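Local coordinates for protein 273aa long hypothetical dTDP-4-dehydrorhamnose reductase (Sulfolobus tokodaii, PDB 2GGS) that binds NADPH and probably acts as a dTDP-4-dehydrorhamnose reductase, using the cofactor to reduce a nucleotide-linked keto sugar, at residues Gly113-Gly116 / Asn117-Glu120; Pro161-Val164 / Tyr165-Lys169; Arg238-Ile241 / Ala242-Tyr246. All coordinates share one frame; numbering follows the deposited sequence.

All three contacts are local, each within one continuous run of the single chain, and they follow in sequence: contact 1 in the loop between strand 101-107 and helix 129-141, contact 2 on helix 160-169, contact 3 in the loop between strand 231-234 and helix 253-258. Contacts 1 and 3 have centres about 18 Å apart and touch where G113 packs against P245 and Y246. Contact 2 stands apart, its nearest atoms about 18 Å from contact 1 and about 8 Å from contact 3. The first loop leaves the seven-stranded parallel Rossmann sheet; side chains of contacts 2 and 3 meet strand 174-177, paired with 231-234, so the two loops join the main sheet to this small second one.

Contact 1: residues Gly113-Gly116 / Asn117-Glu120; sequences GEKG and NYKE
G113-G116 runs straight into N117-E120 as an irregular loop that folds back so that the hydroxyl of Y118 lies against the backbone N atoms of G113 to K115. G113 and G116 both have positive phi, which favours glycine, and N117 follows with a positive phi of its own; with these backbone angles the chain doubles back and the ring packs on the preceding residues. Y118 OH accepts a hydrogen bond from K115 N at 3.1 Å (N-H...O angle 158°) and a weak, bent one from G113 N. The backbone of G116 covers one face of the ring, its N 3.3 Å from Y118 CE2. The K115 side chain crosses the Y118 ring obliquely: CG stands anti to the backbone N (chi1 -178°), then bends at chi3 and chi4 curl the chain, putting CE 3.8 Å from Y118 CE1. Its NZ donates to G116 O at 2.8 Å, nearly in line with the carbonyl, and lies 4.5 Å from the centroid of the Y118 ring in an off-centre cation-pi contact. The ammonium also pairs with D122, which probably offsets the nearby K119 amine. Across the bend, one water donates to both K115 O and N117 OD1, the latter at 2.7 Å, bridging backbone and amide. Y118 also stacks with F111, and its backbone bonds to S249 and D251, tying the loop after strand 101-107 to the one before helix 253-258. E120 carries the chain inward, where its side chain rests on strand 203-206, an outermost strand of the main sheet.

Contact 2: residues Pro161-Val164 / Tyr165-Lys169; sequences PIYV and YKTLK
T167 lays its hydroxyl near the ring of Y163, OG1 3.2 Å from Y163 CE1, while the same oxygen donates to Y163 O at 2.7 Å. Because OG1 stands beside the backbone N and anti to the carbonyl carbon (chi1 -60°), it turns back to the preceding helical turn. T167 N also donates to Y163 O, at 3.0 Å, so two donors grip this carbonyl, arriving from opposite faces of its plane. The Y163 ring crosses over T167, whose CB sits above one face toward the rim, and a weak hydrogen bond links Y163 OH and F175 N. An alanine in place of T167, without OG1, would probably leave Y163 O with the backbone N as its one donor in the helix and open a gap beside the Y163 ring. On the buried flank, V164 and L168 lie side by side and point the same way, CG1 of V164 3.6 Å from CD1 of L168. V164 also rests on A218 and I221 of helix 214-224, and L168 on V174. A third pair one turn apart joins I162 CG2 to K166 CD at 3.9 Å, the aliphatic part of the lysine following the isoleucine. K166 N bonds to I162 O at 2.9 Å. Side chains paired four residues apart, over i to i+4 backbone bonds, are the hallmark of an alpha helix; here helix 160-169 begins close to the NADPH-binding residue K158 and packs on helix 214-224 and strand 174-177.

Contact 3: residues Arg238-Ile241 / Ala242-Tyr246; sequences RGWI and AKRPY
R244 reaches back over the indole of W240, its CB 3.8 Å from W240 CZ3. CG continues over the outer part of the six-membered ring, near CZ3 and CH2. CD sits 3.8 Å from the centroid of that ring in a CH-pi contact. The bend at chi2 (57°) turns the chain back along the indole, and NE lies over the middle of the six-membered ring, nearly equidistant from its six atoms. CZ then stands 3.5 Å from the centroid of the five-membered ring, and the guanidinium lies flat on it, the planes 7° apart, a stacked cation-pi pair. At the tip, NH2 rests 3.5 Å from W240 NE1, and NH1 sits 3.4 Å from W240 CG. NH1 donates to A242 O at 3.0 Å; the oxygen is in the guanidinium plane, though the donor stands above the carbonyl plane. A salt bridge from NH1 to D71 supplies the counter-charge, and the same carboxylate oxygen accepts from I241 N and A242 N. Held by these bonds and by the indole face, the guanidinium probably has little freedom to rotate. W240 also meets the ring of F177, and A242 packs on V70 and E74. This stacked Arg-Trp cation-pi pair closes the loop between strand 231-234 and helix 253-258 against helix 70-75, with the R244 side chain about 10 Å from the bound NADPH of this Rossmann-type reductase.

Contact 1: residues Gly113-Gly116 / Asn117-Glu120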
# COMPACT_ATOMS: atom_id res chain seq x y z
N GLY A 113 10.66 12.24 -5.31
CA GLY A 113 11.80 11.33 -5.39
C GLY A 113 13.16 11.95 -5.60
O GLY A 113 14.13 11.23 -5.86
N GLU A 114 13.26 13.27 -5.48
CA GLU A 114 14.54 13.96 -5.64
C GLU A 114 15.37 13.98 -4.36
O GLU A 114 16.58 14.27 -4.40
CB GLU A 114 14.32 15.37 -6.26
CG GLU A 114 13.85 15.25 -7.74
CD GLU A 114 14.91 14.57 -8.66
OE1 GLU A 114 14.79 13.36 -9.02
OE2 GLU A 114 15.90 15.25 -9.00
N LYS A 115 14.76 13.64 -3.23
CA LYS A 115 15.47 13.65 -1.94
C LYS A 115 15.66 12.27 -1.29
O LYS A 115 16.73 11.97 -0.75
CB LYS A 115 14.79 14.61 -0.96
CG LYS A 115 15.47 14.74 0.42
CD LYS A 115 14.71 15.71 1.31
CE LYS A 115 13.44 15.09 1.90
NZ LYS A 115 13.79 13.93 2.77
N GLY A 116 14.61 11.45 -1.27
CA GLY A 116 14.65 10.19 -0.53
C GLY A 116 14.50 10.37 0.96
O GLY A 116 14.44 11.53 1.46
N ASN A 117 14.44 9.24 1.66
CA ASN A 117 14.36 9.23 3.10
C ASN A 117 13.29 10.18 3.61
O ASN A 117 13.52 11.03 4.46
CB ASN A 117 15.77 9.54 3.64
CG ASN A 117 16.78 8.48 3.21
OD1 ASN A 117 17.77 8.76 2.50
ND2 ASN A 117 16.49 7.23 3.59
N TYR A 118 12.07 10.08 3.06
CA TYR A 118 11.03 11.06 3.40
C TYR A 118 10.42 10.84 4.76
O TYR A 118 10.06 9.70 5.09
CB TYR A 118 9.92 11.05 2.34
CG TYR A 118 10.39 11.60 1.01
CD1 TYR A 118 10.46 12.98 0.81
CD2 TYR A 118 10.82 10.75 -0.02
CE1 TYR A 118 10.92 13.50 -0.40
CE2 TYR A 118 11.27 11.25 -1.23
CZ TYR A 118 11.31 12.63 -1.41
OH TYR A 118 11.76 13.16 -2.58
N LYS A 119 10.31 11.91 5.55
CA LYS A 119 9.65 11.86 6.85
C LYS A 119 8.21 12.36 6.72
O LYS A 119 7.85 12.92 5.69
CB LYS A 119 10.44 12.62 7.93
CG LYS A 119 10.81 14.01 7.58
CD LYS A 119 11.73 14.63 8.70
CE LYS A 119 13.06 13.89 8.88
NZ LYS A 119 14.08 14.21 7.79
N GLU A 120 7.41 12.14 7.77
CA GLU A 120 5.97 12.43 7.71
C GLU A 120 5.62 13.84 7.26
O GLU A 120 4.67 14.04 6.49
CB GLU A 120 5.26 12.12 9.02
CG GLU A 120 5.15 10.62 9.34
CD GLU A 120 6.43 9.97 9.96
OE1 GLU A 120 7.50 10.64 10.05
OE2 GLU A 120 6.38 8.78 10.31
O HOH W 1 18.01 11.11 1.24

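Contact 2: residues Pro161-Val164 / Tyr165-Lys169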
# COMPACT_ATOMS: atom_id res chain seq x y z
N PRO A 161 9.56 -7.84 -6.26
CA PRO A 161 10.29 -9.10 -6.01
C PRO A 161 9.71 -10.30 -6.73
O PRO A 161 10.46 -11.17 -7.16
CB PRO A 161 10.16 -9.29 -4.50
CG PRO A 161 10.09 -7.87 -3.97
CD PRO A 161 9.17 -7.21 -4.97
N ILE A 162 8.39 -10.32 -6.88
CA ILE A 162 7.73 -11.39 -7.60
C ILE A 162 8.01 -11.35 -9.10
O ILE A 162 8.32 -12.40 -9.70
CB ILE A 162 6.21 -11.45 -7.26
CG1 ILE A 162 6.03 -12.35 -6.05
CG2 ILE A 162 5.41 -12.03 -8.44
CD1 ILE A 162 6.24 -13.84 -6.39
N TYR A 163 7.93 -10.17 -9.70
CA TYR A 163 8.30 -9.98 -11.10
C TYR A 163 9.75 -10.48 -11.32
O TYR A 163 10.01 -11.20 -12.27
CB TYR A 163 8.17 -8.52 -11.52
CG TYR A 163 9.02 -8.15 -12.70
CD1 TYR A 163 8.64 -8.50 -14.02
CD2 TYR A 163 10.20 -7.44 -12.52
CE1 TYR A 163 9.44 -8.14 -15.12
CE2 TYR A 163 11.00 -7.09 -13.59
CZ TYR A 163 10.62 -7.44 -14.89
OH TYR A 163 11.47 -7.05 -15.92
N VAL A 164 10.65 -10.11 -10.41
CA VAL A 164 12.06 -10.58 -10.51
C VAL A 164 12.15 -12.11 -10.46
O VAL A 164 12.81 -12.74 -11.31
CB VAL A 164 12.97 -10.01 -9.38
CG1 VAL A 164 14.36 -10.59 -9.49
CG2 VAL A 164 13.07 -8.49 -9.47
N TYR A 165 11.51 -12.71 -9.46
CA TYR A 165 11.59 -14.17 -9.23
C TYR A 165 11.08 -14.92 -10.45
O TYR A 165 11.76 -15.82 -10.96
CB TYR A 165 10.82 -14.61 -7.97
CG TYR A 165 10.90 -16.11 -7.66
CD1 TYR A 165 11.96 -16.64 -6.92
CD2 TYR A 165 9.92 -16.98 -8.11
CE1 TYR A 165 12.04 -18.03 -6.65
CE2 TYR A 165 9.97 -18.34 -7.84
CZ TYR A 165 11.03 -18.86 -7.12
OH TYR A 165 11.06 -20.22 -6.88
N LYS A 166 9.89 -14.54 -10.92
CA LYS A 166 9.24 -15.22 -12.06
C LYS A 166 10.01 -15.01 -13.35
O LYS A 166 10.21 -15.96 -14.11
CB LYS A 166 7.76 -14.80 -12.23
CG LYS A 166 6.99 -14.73 -10.91
CD LYS A 166 5.49 -15.00 -11.04
CE LYS A 166 5.10 -16.27 -10.26
NZ LYS A 166 3.64 -16.31 -9.90
N THR A 167 10.46 -13.79 -13.61
CA THR A 167 11.21 -13.46 -14.82
C THR A 167 12.55 -14.21 -14.89
O THR A 167 12.86 -14.86 -15.91
CB THR A 167 11.42 -11.94 -14.94
OG1 THR A 167 10.13 -11.30 -15.01
CG2 THR A 167 12.21 -11.55 -16.18
N LEU A 168 13.34 -14.14 -13.80
CA LEU A 168 14.68 -14.76 -13.77
C LEU A 168 14.63 -16.27 -13.82
O LEU A 168 15.50 -16.88 -14.42
CB LEU A 168 15.51 -14.32 -12.55
CG LEU A 168 15.87 -12.83 -12.43
CD1 LEU A 168 16.76 -12.59 -11.18
CD2 LEU A 168 16.55 -12.29 -13.69
N LYS A 169 13.61 -16.85 -13.18
CA LYS A 169 13.38 -18.30 -13.13
C LYS A 169 13.19 -18.84 -14.54
O LYS A 169 13.66 -19.94 -14.85
CB LYS A 169 12.15 -18.59 -12.26
CG LYS A 169 11.94 -20.05 -11.86
CD LYS A 169 10.55 -20.23 -11.27
CE LYS A 169 10.03 -21.65 -11.47
NZ LYS A 169 10.64 -22.67 -10.57

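Contact 3: residues Arg238-Ile241 / Ala242-Tyr246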
# COMPACT_ATOMS: atom_id res chain seq x y z
N ARG A 238 11.67 0.40 -20.28
CA ARG A 238 10.94 0.48 -21.53
C ARG A 238 9.55 -0.13 -21.35
O ARG A 238 9.39 -1.19 -20.72
CB ARG A 238 11.72 -0.20 -22.67
CG ARG A 238 11.75 -1.73 -22.59
CD ARG A 238 13.10 -2.34 -23.01
NE ARG A 238 13.03 -3.80 -23.12
CZ ARG A 238 14.02 -4.57 -23.56
NH1 ARG A 238 15.17 -4.03 -23.93
NH2 ARG A 238 13.85 -5.89 -23.63
N GLY A 239 8.54 0.56 -21.87
CA GLY A 239 7.17 0.13 -21.69
C GLY A 239 6.43 0.97 -20.66
O GLY A 239 5.21 1.11 -20.76
N TRP A 240 7.16 1.52 -19.69
CA TRP A 240 6.56 2.40 -18.67
C TRP A 240 5.93 3.64 -19.30
O TRP A 240 6.54 4.30 -20.15
CB TRP A 240 7.59 2.80 -17.60
CG TRP A 240 7.76 1.77 -16.50
CD1 TRP A 240 7.16 0.55 -16.44
CD2 TRP A 240 8.60 1.86 -15.34
NE1 TRP A 240 7.55 -0.12 -15.31
CE2 TRP A 240 8.43 0.66 -14.61
CE3 TRP A 240 9.47 2.84 -14.84
CZ2 TRP A 240 9.09 0.42 -13.39
CZ3 TRP A 240 10.13 2.60 -13.62
CH2 TRP A 240 9.94 1.40 -12.92
N ILE A 241 4.68 3.92 -18.91
CA ILE A 241 4.01 5.16 -19.30
C ILE A 241 4.32 6.27 -18.28
O ILE A 241 4.74 7.36 -18.63
CB ILE A 241 2.47 4.98 -19.52
CG1 ILE A 241 2.18 4.07 -20.72
CG2 ILE A 241 1.79 6.32 -19.74
CD1 ILE A 241 1.67 2.70 -20.36
N ALA A 242 4.12 5.97 -17.00
CA ALA A 242 4.33 6.97 -15.95
C ALA A 242 5.80 7.12 -15.54
O ALA A 242 6.56 6.17 -15.65
CB ALA A 242 3.46 6.64 -14.73
N LYS A 243 6.18 8.30 -15.06
CA LYS A 243 7.51 8.52 -14.49
C LYS A 243 7.49 8.00 -13.06
O LYS A 243 6.49 8.21 -12.37
CB LYS A 243 7.86 9.99 -14.50
CG LYS A 243 8.21 10.56 -15.88
CD LYS A 243 7.77 12.05 -16.05
CE LYS A 243 6.33 12.22 -16.63
NZ LYS A 243 6.09 11.46 -17.90
N ARG A 244 8.53 7.28 -12.65
CA ARG A 244 8.67 6.85 -11.24
C ARG A 244 9.61 7.81 -10.51
O ARG A 244 10.56 8.29 -11.12
CB ARG A 244 9.23 5.42 -11.16
CG ARG A 244 8.19 4.29 -11.15
CD ARG A 244 7.27 4.32 -12.37
NE ARG A 244 6.48 3.08 -12.42
CZ ARG A 244 5.74 2.73 -13.48
NH1 ARG A 244 5.68 3.54 -14.54
NH2 ARG A 244 5.05 1.60 -13.47
N PRO A 245 9.35 8.07 -9.21
CA PRO A 245 10.28 8.90 -8.42
C PRO A 245 11.63 8.20 -8.29
O PRO A 245 11.69 6.99 -8.12
CB PRO A 245 9.58 9.03 -7.05
CG PRO A 245 8.61 7.87 -6.99
CD PRO A 245 8.18 7.64 -8.42
N TYR A 246 12.71 8.96 -8.42
CA TYR A 246 14.07 8.38 -8.33
C TYR A 246 14.37 7.69 -7.00
O TYR A 246 14.79 6.54 -6.99
CB TYR A 246 15.13 9.45 -8.59
CG TYR A 246 16.53 8.90 -8.47
CD1 TYR A 246 17.01 7.96 -9.40
CD2 TYR A 246 17.35 9.27 -7.42
CE1 TYR A 246 18.30 7.43 -9.28
CE2 TYR A 246 18.65 8.74 -7.29
CZ TYR A 246 19.10 7.83 -8.24
OH TYR A 246 20.38 7.31 -8.15